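PDB 4E21: 6-phosphogluconate dehydrogenase (Decarboxylating) from Geobacter metallireducens, which probably catalyses the NADP-dependent oxidative decarboxylation of 6-phosphogluconate to ribulose 5-phosphate in the pentose phosphate pathway. Local coordinates for residues 108-113 and 164-169; 158-163 and 197-202; 47-52 and 65-70; 37-42 and 59-64. All blocks are in the same frame, centred on the assembly; numbering follows the deposited sequence.

Contact 1: 108-113 and 164-169; sequences NDIVID and ERLDPV
Arg165 reaches from the end of helix 160-165 to the backbone of Asn108, just ahead of strand 110-113. Its NH1 donates to Asn108 O at 3.1 Å, with an angle of 160° at the hydrogen. The acceptor lies almost exactly in the guanidinium plane, and the donor lies in the carbonyl plane. NH2 adds a weak second bond to the same oxygen, 3.4 Å from Arg165 NH2 to Asn108 O. NH2 has a further partner in Gln161 OE1, one helical turn back. The carbonyl thus accepts one good bond and one weak one, and the guanidinium is held at its edge. One face of the group lies against Ile110. The methyl CD1 of Ile110 sits over the centre of the guanidinium, 3.7 Å from Arg165 CZ. A bend at chi3 (-85°) turns the arginine chain so that its flat end comes to rest on this methyl.

Strand 110-113 is an inner strand of the Rossmann-type nucleotide-binding domain. Helix 160-165 and the start of helix 167-173 pack on one side of its sheet. Leu166, in the short break between these helices, brings the apolar part of the contact. Its CD1 meets Ile112 CD1 tip to tip at 3.6 Å. The same methyl passes Ile110 CG2 at 3.9 Å, the two side chains running in opposite directions. Two aspartates of 108-113 have partners away from Arg165. Asp109 binds Arg83 by a salt bridge and also accepts from Ala106 N. Asp113 is held by Ser117 OG and Gly115 N.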
loop_
_atom_site.group_PDB
_atom_site.type_symbol
_atom_site.label_atom_id
_atom_site.label_comp_id
_atom_site.label_asym_id
_atom_site.label_seq_id
_atom_site.Cartn_x
_atom_site.Cartn_y
_atom_site.Cartn_z
ATOM N N ASN B 108 -33.107 35.958 -2.817
ATOM C CA ASN B 108 -32.084 36.680 -2.055
ATOM C C ASN B 108 -31.817 36.107 -0.662
ATOM O O ASN B 108 -30.896 36.540 0.021
ATOM C CB ASN B 108 -32.368 38.197 -2.021
ATOM C CG ASN B 108 -32.211 38.854 -3.411
ATOM O OD1 ASN B 108 -31.601 38.283 -4.334
ATOM N ND2 ASN B 108 -32.764 40.047 -3.562
ATOM N N ASP B 109 -32.607 35.128 -0.240
ATOM C CA ASP B 109 -32.211 34.325 0.914
ATOM C C ASP B 109 -30.945 33.510 0.602
ATOM O O ASP B 109 -30.653 33.195 -0.559
ATOM C CB ASP B 109 -33.323 33.365 1.344
ATOM C CG ASP B 109 -34.466 34.065 2.067
ATOM O OD1 ASP B 109 -34.360 35.285 2.345
ATOM O OD2 ASP B 109 -35.468 33.370 2.365
ATOM N N ILE B 110 -30.213 33.174 1.659
ATOM C CA ILE B 110 -29.028 32.332 1.595
ATOM C C ILE B 110 -29.212 31.120 2.510
ATOM O O ILE B 110 -29.595 31.265 3.687
ATOM C CB ILE B 110 -27.785 33.095 2.118
ATOM C CG1 ILE B 110 -27.482 34.307 1.254
ATOM C CG2 ILE B 110 -26.547 32.166 2.228
ATOM C CD1 ILE B 110 -26.384 35.184 1.830
ATOM N N VAL B 111 -28.930 29.933 1.973
ATOM C CA VAL B 111 -28.965 28.686 2.738
ATOM C C VAL B 111 -27.560 28.081 2.768
ATOM O O VAL B 111 -26.885 27.953 1.744
ATOM C CB VAL B 111 -29.984 27.675 2.135
ATOM C CG1 VAL B 111 -30.000 26.345 2.920
ATOM C CG2 VAL B 111 -31.364 28.272 2.119
ATOM N N ILE B 112 -27.100 27.743 3.957
ATOM C CA ILE B 112 -25.778 27.179 4.111
ATOM C C ILE B 112 -25.883 25.728 4.562
ATOM O O ILE B 112 -26.590 25.439 5.526
ATOM C CB ILE B 112 -24.987 27.980 5.138
ATOM C CG1 ILE B 112 -24.935 29.447 4.692
ATOM C CG2 ILE B 112 -23.576 27.362 5.358
ATOM C CD1 ILE B 112 -24.738 30.402 5.821
ATOM N N ASP B 113 -25.222 24.820 3.851
ATOM C CA ASP B 113 -25.095 23.430 4.323
ATOM C C ASP B 113 -23.689 23.240 4.890
ATOM O O ASP B 113 -22.687 23.270 4.164
ATOM C CB ASP B 113 -25.347 22.438 3.196
ATOM C CG ASP B 113 -25.186 20.989 3.642
ATOM O OD1 ASP B 113 -25.072 20.736 4.854
ATOM O OD2 ASP B 113 -25.187 20.098 2.767
ATOM N N GLU B 164 -19.434 36.923 0.579
ATOM C CA GLU B 164 -19.106 38.242 1.121
ATOM C C GLU B 164 -20.173 38.730 2.098
ATOM O O GLU B 164 -19.850 39.215 3.183
ATOM C CB GLU B 164 -18.851 39.249 0.006
ATOM C CG GLU B 164 -17.460 39.091 -0.587
ATOM C CD GLU B 164 -17.310 39.767 -1.932
ATOM O OE1 GLU B 164 -18.317 40.298 -2.460
ATOM O OE2 GLU B 164 -16.180 39.752 -2.470
ATOM N N ARG B 165 -21.440 38.569 1.735
ATOM C CA ARG B 165 -22.517 38.898 2.655
ATOM C C ARG B 165 -22.348 38.123 3.959
ATOM O O ARG B 165 -22.689 38.611 5.036
ATOM C CB ARG B 165 -23.901 38.619 2.034
ATOM C CG ARG B 165 -24.437 39.748 1.143
ATOM C CD ARG B 165 -25.972 39.674 0.950
ATOM N NE ARG B 165 -26.376 38.777 -0.136
ATOM C CZ ARG B 165 -27.534 38.110 -0.171
ATOM N NH1 ARG B 165 -28.410 38.222 0.827
ATOM N NH2 ARG B 165 -27.810 37.309 -1.196
ATOM N N LEU B 166 -21.805 36.913 3.874
ATOM C CA LEU B 166 -21.706 36.065 5.055
ATOM C C LEU B 166 -20.457 36.335 5.903
ATOM O O LEU B 166 -20.289 35.737 6.967
ATOM C CB LEU B 166 -21.766 34.587 4.651
ATOM C CG LEU B 166 -23.124 34.037 4.195
ATOM C CD1 LEU B 166 -22.948 32.644 3.616
ATOM C CD2 LEU B 166 -24.125 34.035 5.342
ATOM N N ASP B 167 -19.588 37.229 5.440
ATOM C CA ASP B 167 -18.294 37.447 6.105
ATOM C C ASP B 167 -18.327 37.589 7.632
ATOM O O ASP B 167 -17.489 37.011 8.312
ATOM C CB ASP B 167 -17.529 38.615 5.484
ATOM C CG ASP B 167 -16.029 38.470 5.650
ATOM O OD1 ASP B 167 -15.461 37.443 5.203
ATOM O OD2 ASP B 167 -15.411 39.387 6.223
ATOM N N PRO B 168 -19.285 38.363 8.180
ATOM C CA PRO B 168 -19.327 38.528 9.647
ATOM C C PRO B 168 -19.615 37.228 10.401
ATOM O O PRO B 168 -19.152 37.030 11.532
ATOM C CB PRO B 168 -20.480 39.525 9.861
ATOM C CG PRO B 168 -20.565 40.272 8.584
ATOM C CD PRO B 168 -20.237 39.257 7.505
ATOM N N VAL B 169 -20.394 36.350 9.784
ATOM C CA VAL B 169 -20.705 35.066 10.400
ATOM C C VAL B 169 -19.469 34.171 10.409
ATOM O O VAL B 169 -19.215 33.473 11.381
ATOM C CB VAL B 169 -21.871 34.359 9.692
ATOM C CG1 VAL B 169 -22.025 32.935 10.209
ATOM C CG2 VAL B 169 -23.165 35.166 9.876
#

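Contact 2: 158-163 and 197-202; sequences GEKQAV and YLHCGP
His199 lays its imidazole ring across the first turn of helix 160-165, with Val163 over one face and Gly158 O near its edge. The methyl CG2 of Val163 stands 4.0 Å from the ring centroid and only 12° off the ring normal, a CH-pi contact. CG1 of Val163 lies over the same face, above the CB end, 3.9 Å from His199 CG. The two side chains cross at a slant, so both methyls touch the imidazole. The ring gets there because CG of His199 is trans to the backbone N (chi1 -179°), which sends it out from strand 197-201 toward the helix. His199 CE1 approaches the backbone of Lys160, 3.8 Å from Lys160 CA.

His199 NE2, the far nitrogen, donates to Gly158 O at 2.9 Å. This bond is bent, 139° at the hydrogen, and NE2 sits out of the carbonyl plane. A straighter backbone bond runs beside it, from Gly158 N to Gly201 O at 3.0 Å, on a carbonyl lone pair. Gly158 opens the short turn that leads from strand 153-157 to Glu159, the N-cap of helix 160-165, in backbone angles that call for glycine. The contact therefore ties this turn to the last strand of the sheet, and Pro202 packs on Tyr258 of the second subunit. Because NE2 acts as a donor to a carbonyl, it must carry a proton, consistent with either a neutral or a charged ring.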
loop_
_atom_site.group_PDB
_atom_site.type_symbol
_atom_site.label_atom_id
_atom_site.label_comp_id
_atom_site.label_asym_id
_atom_site.label_seq_id
_atom_site.Cartn_x
_atom_site.Cartn_y
_atom_site.Cartn_z
ATOM N N GLY B 158 -19.333 28.434 -3.179
ATOM C CA GLY B 158 -20.560 29.082 -3.624
ATOM C C GLY B 158 -20.317 30.452 -4.222
ATOM O O GLY B 158 -19.169 30.836 -4.420
ATOM N N GLU B 159 -21.385 31.193 -4.514
ATOM C CA GLU B 159 -21.247 32.485 -5.190
ATOM C C GLU B 159 -20.516 33.538 -4.359
ATOM O O GLU B 159 -20.735 33.663 -3.157
ATOM C CB GLU B 159 -22.620 33.027 -5.581
ATOM C CG GLU B 159 -23.252 32.337 -6.783
ATOM C CD GLU B 159 -24.723 32.675 -6.913
ATOM O OE1 GLU B 159 -25.130 33.752 -6.400
ATOM O OE2 GLU B 159 -25.476 31.863 -7.503
ATOM N N LYS B 160 -19.665 34.319 -5.007
ATOM C CA LYS B 160 -18.915 35.338 -4.289
ATOM C C LYS B 160 -19.806 36.295 -3.478
ATOM O O LYS B 160 -19.572 36.505 -2.286
ATOM C CB LYS B 160 -18.009 36.122 -5.236
ATOM C CG LYS B 160 -16.900 36.835 -4.475
ATOM C CD LYS B 160 -15.678 37.107 -5.330
ATOM C CE LYS B 160 -15.903 38.310 -6.240
ATOM N NZ LYS B 160 -14.641 39.090 -6.471
ATOM N N GLN B 161 -20.830 36.860 -4.116
ATOM C CA GLN B 161 -21.715 37.807 -3.435
ATOM C C GLN B 161 -22.251 37.284 -2.099
ATOM O O GLN B 161 -22.290 38.013 -1.113
ATOM C CB GLN B 161 -22.886 38.196 -4.337
ATOM C CG GLN B 161 -24.179 38.501 -3.575
ATOM C CD GLN B 161 -25.272 37.418 -3.714
ATOM O OE1 GLN B 161 -26.404 37.619 -3.265
ATOM N NE2 GLN B 161 -24.942 36.284 -4.344
ATOM N N ALA B 162 -22.667 36.023 -2.070
ATOM C CA ALA B 162 -23.279 35.464 -0.871
ATOM C C ALA B 162 -22.241 35.251 0.200
ATOM O O ALA B 162 -22.503 35.449 1.388
ATOM C CB ALA B 162 -23.977 34.150 -1.184
ATOM N N VAL B 163 -21.056 34.835 -0.224
ATOM C CA VAL B 163 -19.985 34.562 0.716
ATOM C C VAL B 163 -19.472 35.848 1.363
ATOM O O VAL B 163 -19.111 35.858 2.556
ATOM C CB VAL B 163 -18.832 33.781 0.053
ATOM C CG1 VAL B 163 -17.620 33.687 1.002
ATOM C CG2 VAL B 163 -19.331 32.399 -0.338
ATOM N N TYR B 197 -10.739 30.828 7.813
ATOM C CA TYR B 197 -11.808 30.508 6.881
ATOM C C TYR B 197 -11.411 30.932 5.477
ATOM O O TYR B 197 -10.568 31.817 5.299
ATOM C CB TYR B 197 -13.161 31.109 7.308
ATOM C CG TYR B 197 -13.255 32.620 7.224
ATOM C CD1 TYR B 197 -12.707 33.429 8.222
ATOM C CD2 TYR B 197 -13.911 33.238 6.156
ATOM C CE1 TYR B 197 -12.799 34.814 8.156
ATOM C CE2 TYR B 197 -14.018 34.616 6.085
ATOM C CZ TYR B 197 -13.458 35.397 7.089
ATOM O OH TYR B 197 -13.556 36.764 7.022
ATOM N N LEU B 198 -11.999 30.281 4.476
ATOM C CA LEU B 198 -11.511 30.439 3.115
ATOM C C LEU B 198 -12.617 30.142 2.148
ATOM O O LEU B 198 -13.234 29.077 2.224
ATOM C CB LEU B 198 -10.400 29.433 2.827
ATOM C CG LEU B 198 -9.314 29.792 1.806
ATOM C CD1 LEU B 198 -8.814 28.524 1.074
ATOM C CD2 LEU B 198 -9.708 30.897 0.819
ATOM N N HIS B 199 -12.843 31.068 1.225
ATOM C CA HIS B 199 -13.756 30.838 0.114
ATOM C C HIS B 199 -12.958 30.060 -0.919
ATOM O O HIS B 199 -12.059 30.603 -1.563
ATOM C CB HIS B 199 -14.266 32.164 -0.462
ATOM C CG HIS B 199 -15.228 32.000 -1.585
ATOM N ND1 HIS B 199 -15.540 33.019 -2.458
ATOM C CD2 HIS B 199 -15.954 30.929 -1.988
ATOM C CE1 HIS B 199 -16.417 32.588 -3.346
ATOM N NE2 HIS B 199 -16.682 31.318 -3.086
ATOM N N CYS B 200 -13.275 28.778 -1.060
ATOM C CA CYS B 200 -12.429 27.876 -1.827
ATOM C C CYS B 200 -12.721 27.868 -3.318
ATOM O O CYS B 200 -11.862 27.493 -4.116
ATOM C CB CYS B 200 -12.557 26.469 -1.266
ATOM S SG CYS B 200 -11.797 26.308 0.372
ATOM N N GLY B 201 -13.933 28.278 -3.699
ATOM C CA GLY B 201 -14.351 28.188 -5.088
ATOM C C GLY B 201 -15.860 28.205 -5.222
ATOM O O GLY B 201 -16.572 28.499 -4.260
ATOM N N PRO B 202 -16.362 27.887 -6.419
ATOM C CA PRO B 202 -17.812 27.933 -6.620
ATOM C C PRO B 202 -18.480 26.756 -5.915
ATOM O O PRO B 202 -17.837 25.993 -5.211
ATOM C CB PRO B 202 -17.952 27.780 -8.136
ATOM C CG PRO B 202 -16.745 26.924 -8.511
ATOM C CD PRO B 202 -15.643 27.526 -7.652
#

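Contact 3: 47-52 and 65-70; sequences ECVVYD and GIAGAR
Val50 N donates to Ala67 O at 3.0 Å, with an angle of 159° at the hydrogen. This bond fastens the segment 65-70 alongside strand 47-51, an outermost strand of the Rossmann-type sheet within this chain. The two run in roughly the same direction, 31° apart. The segment follows helix 55-63, so it completes a return from helix to sheet edge without forming a regular strand. Ala67 O also receives a CH...O contact from Val49 CA, at 3.5 Å.

Apolar groups close round this bond. CG2 of Ile66 touches Cys48 O at 3.7 Å and lies 4.0 Å from Val50 CG1, the Val50 and Ile66 side chains crossing at about a right angle. With chi1 of Ile66 at -48°, CG1 lies beside the backbone N and CG2 trans to it, and CG2 is the branch turned to the strand. CB of Ala67 meets the same oxygen of Cys48; further along, CB of Ala69 rests 3.7 Å from Val50 O.

Outward from here, three helices pack on this layer. Val38 of helix 32-43 packs against Cys48, Val50 and Ile66, while Leu61 of helix 55-63 covers Val50 and Ile66. Phe75 of helix 72-78 packs on Val49, Tyr51 and Ala69. Gly65 lets the chain leave helix 55-63 in a Schellman motif, with positive phi. Arg70 points its charged end to Glu74, to which it forms a salt bridge. At the Tyr51 end, the ring presents its edge to a backbone carbonyl, with Tyr51 CD1 3.1 Å from Ala69 O in the ring plane.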
loop_
_atom_site.group_PDB
_atom_site.type_symbol
_atom_site.label_atom_id
_atom_site.label_comp_id
_atom_site.label_asym_id
_atom_site.label_seq_id
_atom_site.Cartn_x
_atom_site.Cartn_y
_atom_site.Cartn_z
ATOM N N GLU B 47 -27.634 37.225 16.258
ATOM C CA GLU B 47 -28.973 36.836 16.709
ATOM C C GLU B 47 -29.415 35.527 16.086
ATOM O O GLU B 47 -29.666 35.457 14.880
ATOM C CB GLU B 47 -30.000 37.905 16.338
ATOM C CG GLU B 47 -30.068 39.068 17.294
ATOM C CD GLU B 47 -31.214 40.024 16.968
ATOM O OE1 GLU B 47 -32.382 39.561 16.898
ATOM O OE2 GLU B 47 -30.945 41.238 16.790
ATOM N N CYS B 48 -29.559 34.496 16.903
ATOM C CA CYS B 48 -29.869 33.179 16.372
ATOM C C CYS B 48 -31.296 32.755 16.667
ATOM O O CYS B 48 -31.830 33.032 17.742
ATOM C CB CYS B 48 -28.892 32.136 16.922
ATOM S SG CYS B 48 -27.153 32.531 16.618
ATOM N N VAL B 49 -31.905 32.078 15.699
ATOM C CA VAL B 49 -33.190 31.443 15.898
ATOM C C VAL B 49 -32.910 30.022 15.507
ATOM O O VAL B 49 -32.315 29.797 14.463
ATOM C CB VAL B 49 -34.289 32.002 14.947
ATOM C CG1 VAL B 49 -35.546 31.134 15.015
ATOM C CG2 VAL B 49 -34.593 33.453 15.249
ATOM N N VAL B 50 -33.325 29.064 16.329
ATOM C CA VAL B 50 -32.987 27.674 16.067
ATOM C C VAL B 50 -34.215 26.804 15.904
ATOM O O VAL B 50 -35.326 27.190 16.268
ATOM C CB VAL B 50 -32.077 27.080 17.163
ATOM C CG1 VAL B 50 -30.969 28.054 17.478
ATOM C CG2 VAL B 50 -32.890 26.749 18.420
ATOM N N TYR B 51 -34.000 25.617 15.353
ATOM C CA TYR B 51 -35.087 24.695 15.122
ATOM C C TYR B 51 -34.561 23.273 14.910
ATOM O O TYR B 51 -33.493 23.069 14.325
ATOM C CB TYR B 51 -35.928 25.139 13.919
ATOM C CG TYR B 51 -36.972 24.114 13.561
ATOM C CD1 TYR B 51 -38.088 23.920 14.370
ATOM C CD2 TYR B 51 -36.822 23.310 12.445
ATOM C CE1 TYR B 51 -39.035 22.954 14.058
ATOM C CE2 TYR B 51 -37.761 22.358 12.118
ATOM C CZ TYR B 51 -38.865 22.177 12.925
ATOM O OH TYR B 51 -39.797 21.218 12.588
ATOM N N ASP B 52 -35.324 22.293 15.375
ATOM C CA ASP B 52 -34.968 20.901 15.185
ATOM C C ASP B 52 -36.223 20.027 15.238
ATOM O O ASP B 52 -37.108 20.243 16.072
ATOM C CB ASP B 52 -33.941 20.465 16.247
ATOM C CG ASP B 52 -33.208 19.183 15.867
ATOM O OD1 ASP B 52 -33.829 18.094 15.864
ATOM O OD2 ASP B 52 -31.994 19.261 15.586
ATOM N N GLY B 65 -31.759 30.208 26.724
ATOM C CA GLY B 65 -32.215 31.527 26.338
ATOM C C GLY B 65 -31.881 31.888 24.902
ATOM O O GLY B 65 -31.507 33.031 24.621
ATOM N N ILE B 66 -32.004 30.914 23.997
ATOM C CA ILE B 66 -31.929 31.185 22.554
ATOM C C ILE B 66 -33.302 31.012 21.896
ATOM O O ILE B 66 -34.022 30.055 22.198
ATOM C CB ILE B 66 -30.908 30.280 21.828
ATOM C CG1 ILE B 66 -29.582 30.245 22.577
ATOM C CG2 ILE B 66 -30.672 30.778 20.419
ATOM C CD1 ILE B 66 -28.771 29.016 22.247
ATOM N N ALA B 67 -33.659 31.933 21.003
ATOM C CA ALA B 67 -34.978 31.900 20.364
ATOM C C ALA B 67 -35.202 30.575 19.646
ATOM O O ALA B 67 -34.332 30.110 18.914
ATOM C CB ALA B 67 -35.148 33.069 19.401
ATOM N N GLY B 68 -36.362 29.966 19.871
ATOM C CA GLY B 68 -36.694 28.710 19.234
ATOM C C GLY B 68 -37.808 28.857 18.217
ATOM O O GLY B 68 -38.214 29.961 17.858
ATOM N N ALA B 69 -38.302 27.720 17.753
ATOM C CA ALA B 69 -39.378 27.671 16.791
ATOM C C ALA B 69 -39.902 26.247 16.829
ATOM O O ALA B 69 -39.117 25.298 16.952
ATOM C CB ALA B 69 -38.868 28.015 15.416
ATOM N N ARG B 70 -41.223 26.088 16.752
ATOM C CA ARG B 70 -41.808 24.750 16.841
ATOM C C ARG B 70 -42.208 24.162 15.505
ATOM O O ARG B 70 -42.788 23.084 15.447
ATOM C CB ARG B 70 -42.994 24.706 17.805
ATOM C CG ARG B 70 -43.654 26.040 18.046
ATOM C CD ARG B 70 -43.147 26.675 19.340
ATOM N NE ARG B 70 -43.823 27.950 19.591
ATOM C CZ ARG B 70 -43.204 29.128 19.662
ATOM N NH1 ARG B 70 -41.876 29.196 19.530
ATOM N NH2 ARG B 70 -43.911 30.237 19.886
#

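Contact 4: 37-42 and 59-64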
loop_
_atom_site.group_PDB
_atom_site.type_symbol
_atom_site.label_atom_id
_atom_site.label_comp_id
_atom_site.label_asym_id
_atom_site.label_seq_id
_atom_site.Cartn_x
_atom_site.Cartn_y
_atom_site.Cartn_z
HETATM N N MSE B 37 -22.163 26.035 17.509
HETATM C CA MSE B 37 -21.977 27.165 16.605
HETATM C C MSE B 37 -22.945 28.279 16.965
HETATM O O MSE B 37 -22.597 29.447 16.856
HETATM C CB MSE B 37 -22.144 26.746 15.148
HETATM C CG MSE B 37 -21.273 25.572 14.786
HETATM SE SE MSE B 37 -21.505 24.986 12.962
HETATM C CE MSE B 37 -20.272 26.203 12.088
ATOM N N VAL B 38 -24.151 27.917 17.404
ATOM C CA VAL B 38 -25.108 28.924 17.861
ATOM C C VAL B 38 -24.549 29.598 19.108
ATOM O O VAL B 38 -24.568 30.825 19.210
ATOM C CB VAL B 38 -26.506 28.342 18.159
ATOM C CG1 VAL B 38 -27.330 29.351 18.918
ATOM C CG2 VAL B 38 -27.202 27.954 16.864
ATOM N N ARG B 39 -24.014 28.799 20.037
ATOM C CA ARG B 39 -23.455 29.371 21.262
ATOM C C ARG B 39 -22.320 30.310 20.923
ATOM O O ARG B 39 -22.223 31.399 21.479
ATOM C CB ARG B 39 -22.994 28.298 22.234
ATOM C CG ARG B 39 -24.118 27.482 22.816
ATOM C CD ARG B 39 -23.576 26.357 23.667
ATOM N NE ARG B 39 -24.631 25.435 24.067
ATOM C CZ ARG B 39 -24.719 24.173 23.664
ATOM N NH1 ARG B 39 -23.802 23.663 22.852
ATOM N NH2 ARG B 39 -25.724 23.416 24.083
ATOM N N ARG B 40 -21.475 29.902 19.982
ATOM C CA ARG B 40 -20.363 30.749 19.567
ATOM C C ARG B 40 -20.874 31.989 18.844
ATOM O O ARG B 40 -20.419 33.102 19.101
ATOM C CB ARG B 40 -19.351 29.978 18.702
ATOM C CG ARG B 40 -18.156 30.835 18.283
ATOM C CD ARG B 40 -17.009 30.007 17.769
ATOM N NE ARG B 40 -15.852 30.816 17.391
ATOM C CZ ARG B 40 -14.793 31.022 18.167
ATOM N NH1 ARG B 40 -14.749 30.486 19.380
ATOM N NH2 ARG B 40 -13.779 31.764 17.732
ATOM N N LEU B 41 -21.810 31.779 17.926
ATOM C CA LEU B 41 -22.462 32.864 17.185
ATOM C C LEU B 41 -23.065 33.901 18.146
ATOM O O LEU B 41 -22.785 35.096 18.036
ATOM C CB LEU B 41 -23.573 32.281 16.313
ATOM C CG LEU B 41 -23.477 32.132 14.794
ATOM C CD1 LEU B 41 -22.099 32.447 14.244
ATOM C CD2 LEU B 41 -23.978 30.746 14.369
ATOM N N ARG B 42 -23.898 33.435 19.078
ATOM C CA ARG B 42 -24.516 34.308 20.074
ATOM C C ARG B 42 -23.452 35.073 20.857
ATOM O O ARG B 42 -23.434 36.308 20.884
ATOM C CB ARG B 42 -25.360 33.480 21.036
ATOM C CG ARG B 42 -26.024 34.273 22.155
ATOM C CD ARG B 42 -26.381 33.318 23.293
ATOM N NE ARG B 42 -27.532 33.735 24.094
ATOM C CZ ARG B 42 -28.014 33.025 25.117
ATOM N NH1 ARG B 42 -27.435 31.873 25.451
ATOM N NH2 ARG B 42 -29.066 33.460 25.812
ATOM N N GLN B 59 -35.846 22.844 22.982
ATOM C CA GLN B 59 -36.123 23.278 24.344
ATOM C C GLN B 59 -34.829 23.483 25.127
ATOM O O GLN B 59 -34.643 24.516 25.788
ATOM C CB GLN B 59 -37.066 22.296 25.048
ATOM C CG GLN B 59 -38.547 22.617 24.792
ATOM C CD GLN B 59 -39.473 21.447 25.091
ATOM O OE1 GLN B 59 -39.056 20.290 25.042
ATOM N NE2 GLN B 59 -40.736 21.743 25.402
ATOM N N ALA B 60 -33.927 22.511 25.024
ATOM C CA ALA B 60 -32.637 22.614 25.680
ATOM C C ALA B 60 -31.904 23.923 25.312
ATOM O O ALA B 60 -31.279 24.561 26.168
ATOM C CB ALA B 60 -31.792 21.384 25.373
ATOM N N LEU B 61 -31.988 24.338 24.049
ATOM C CA LEU B 61 -31.372 25.608 23.655
ATOM C C LEU B 61 -32.200 26.802 24.127
ATOM O O LEU B 61 -31.656 27.877 24.428
ATOM C CB LEU B 61 -31.156 25.686 22.141
ATOM C CG LEU B 61 -29.882 25.071 21.558
ATOM C CD1 LEU B 61 -29.242 26.061 20.591
ATOM C CD2 LEU B 61 -28.903 24.715 22.654
ATOM N N GLU B 62 -33.518 26.604 24.170
ATOM C CA GLU B 62 -34.428 27.616 24.700
ATOM C C GLU B 62 -34.145 27.895 26.175
ATOM O O GLU B 62 -34.128 29.057 26.593
ATOM C CB GLU B 62 -35.893 27.238 24.455
ATOM C CG GLU B 62 -36.480 27.958 23.235
ATOM C CD GLU B 62 -37.809 27.386 22.760
ATOM O OE1 GLU B 62 -38.181 26.274 23.208
ATOM O OE2 GLU B 62 -38.477 28.052 21.929
ATOM N N ARG B 63 -33.894 26.833 26.946
ATOM C CA ARG B 63 -33.445 26.976 28.330
ATOM C C ARG B 63 -32.170 27.826 28.411
ATOM O O ARG B 63 -32.014 28.631 29.328
ATOM C CB ARG B 63 -33.213 25.613 28.986
ATOM C CG ARG B 63 -34.480 24.905 29.418
ATOM C CD ARG B 63 -34.174 23.595 30.130
ATOM N NE ARG B 63 -35.345 22.722 30.184
ATOM C CZ ARG B 63 -35.624 21.794 29.268
ATOM N NH1 ARG B 63 -34.813 21.614 28.231
ATOM N NH2 ARG B 63 -36.712 21.038 29.385
ATOM N N GLU B 64 -31.262 27.657 27.452
ATOM C CA GLU B 64 -30.102 28.539 27.377
ATOM C C GLU B 64 -30.475 29.971 26.976
ATOM O O GLU B 64 -29.612 30.846 26.901
ATOM C CB GLU B 64 -29.039 27.975 26.431
ATOM C CG GLU B 64 -28.028 27.079 27.122
ATOM C CD GLU B 64 -27.092 26.380 26.148
ATOM O OE1 GLU B 64 -27.566 25.915 25.089
ATOM O OE2 GLU B 64 -25.883 26.283 26.448
#
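The backbones of 37-42 and 59-64 approach to 9.1 Å between Arg39 CA and Glu64 CA, Glu64 lying just past the end of helix 55-63, so side chains bridge the space between them. Helices 32-43 and 55-63 are successive helices of the Rossmann-type domain, joined through strand 47-51. On the sheet side, Val38 and Leu61 cross at a slant, with CG1 of Val38 4.2 Å from Leu61 CD1.

Toward the surface, Arg39 forms a salt bridge with Glu64. It grips the carboxylate side-on. Arg39 NE donates to Glu64 OE2 at 2.8 Å, on the syn lone pair of that oxygen, and Arg39 NH2 reaches Glu64 OE1 at 3.3 Å. The guanidinium and carboxylate planes are 59° apart, so the pair is not coplanar. NH1 of Arg39 turns to Asp36, giving this charge a second acidic partner. Leu61 CD2 also approaches the guanidinium, 3.7 Å from Arg39 NH2.

Arg42 extends toward the C-terminal end of helix 55-63, its CG trans to the backbone N (chi1 178°). Its two terminal nitrogens share one carbonyl oxygen, Arg42 NH1 2.8 Å and Arg42 NH2 2.9 Å from Glu64 O.

Contacts 3 and 4 lie at one end of the nucleotide-binding domain, with centres about 8 Å apart. Their segments alternate along the chain: helix 32-43, strand 47-51, helix 55-63 and the segment after it. They touch, as where Ile66 N meets Leu61 O. Contacts 1 and 2 come later in the chain, cross in the same way and share helix 160-165; their centres are about 9 Å apart. Contacts 2 and 3 sit at the two outermost strands of one sheet. The centres of contacts 2 and 3 are about 26 Å apart. Packing of Val169 on Leu41 links contacts 1 and 4. Contacts 1, 2 and 3 join helices and loops to the sheet, and contact 4 joins two helices that flank it.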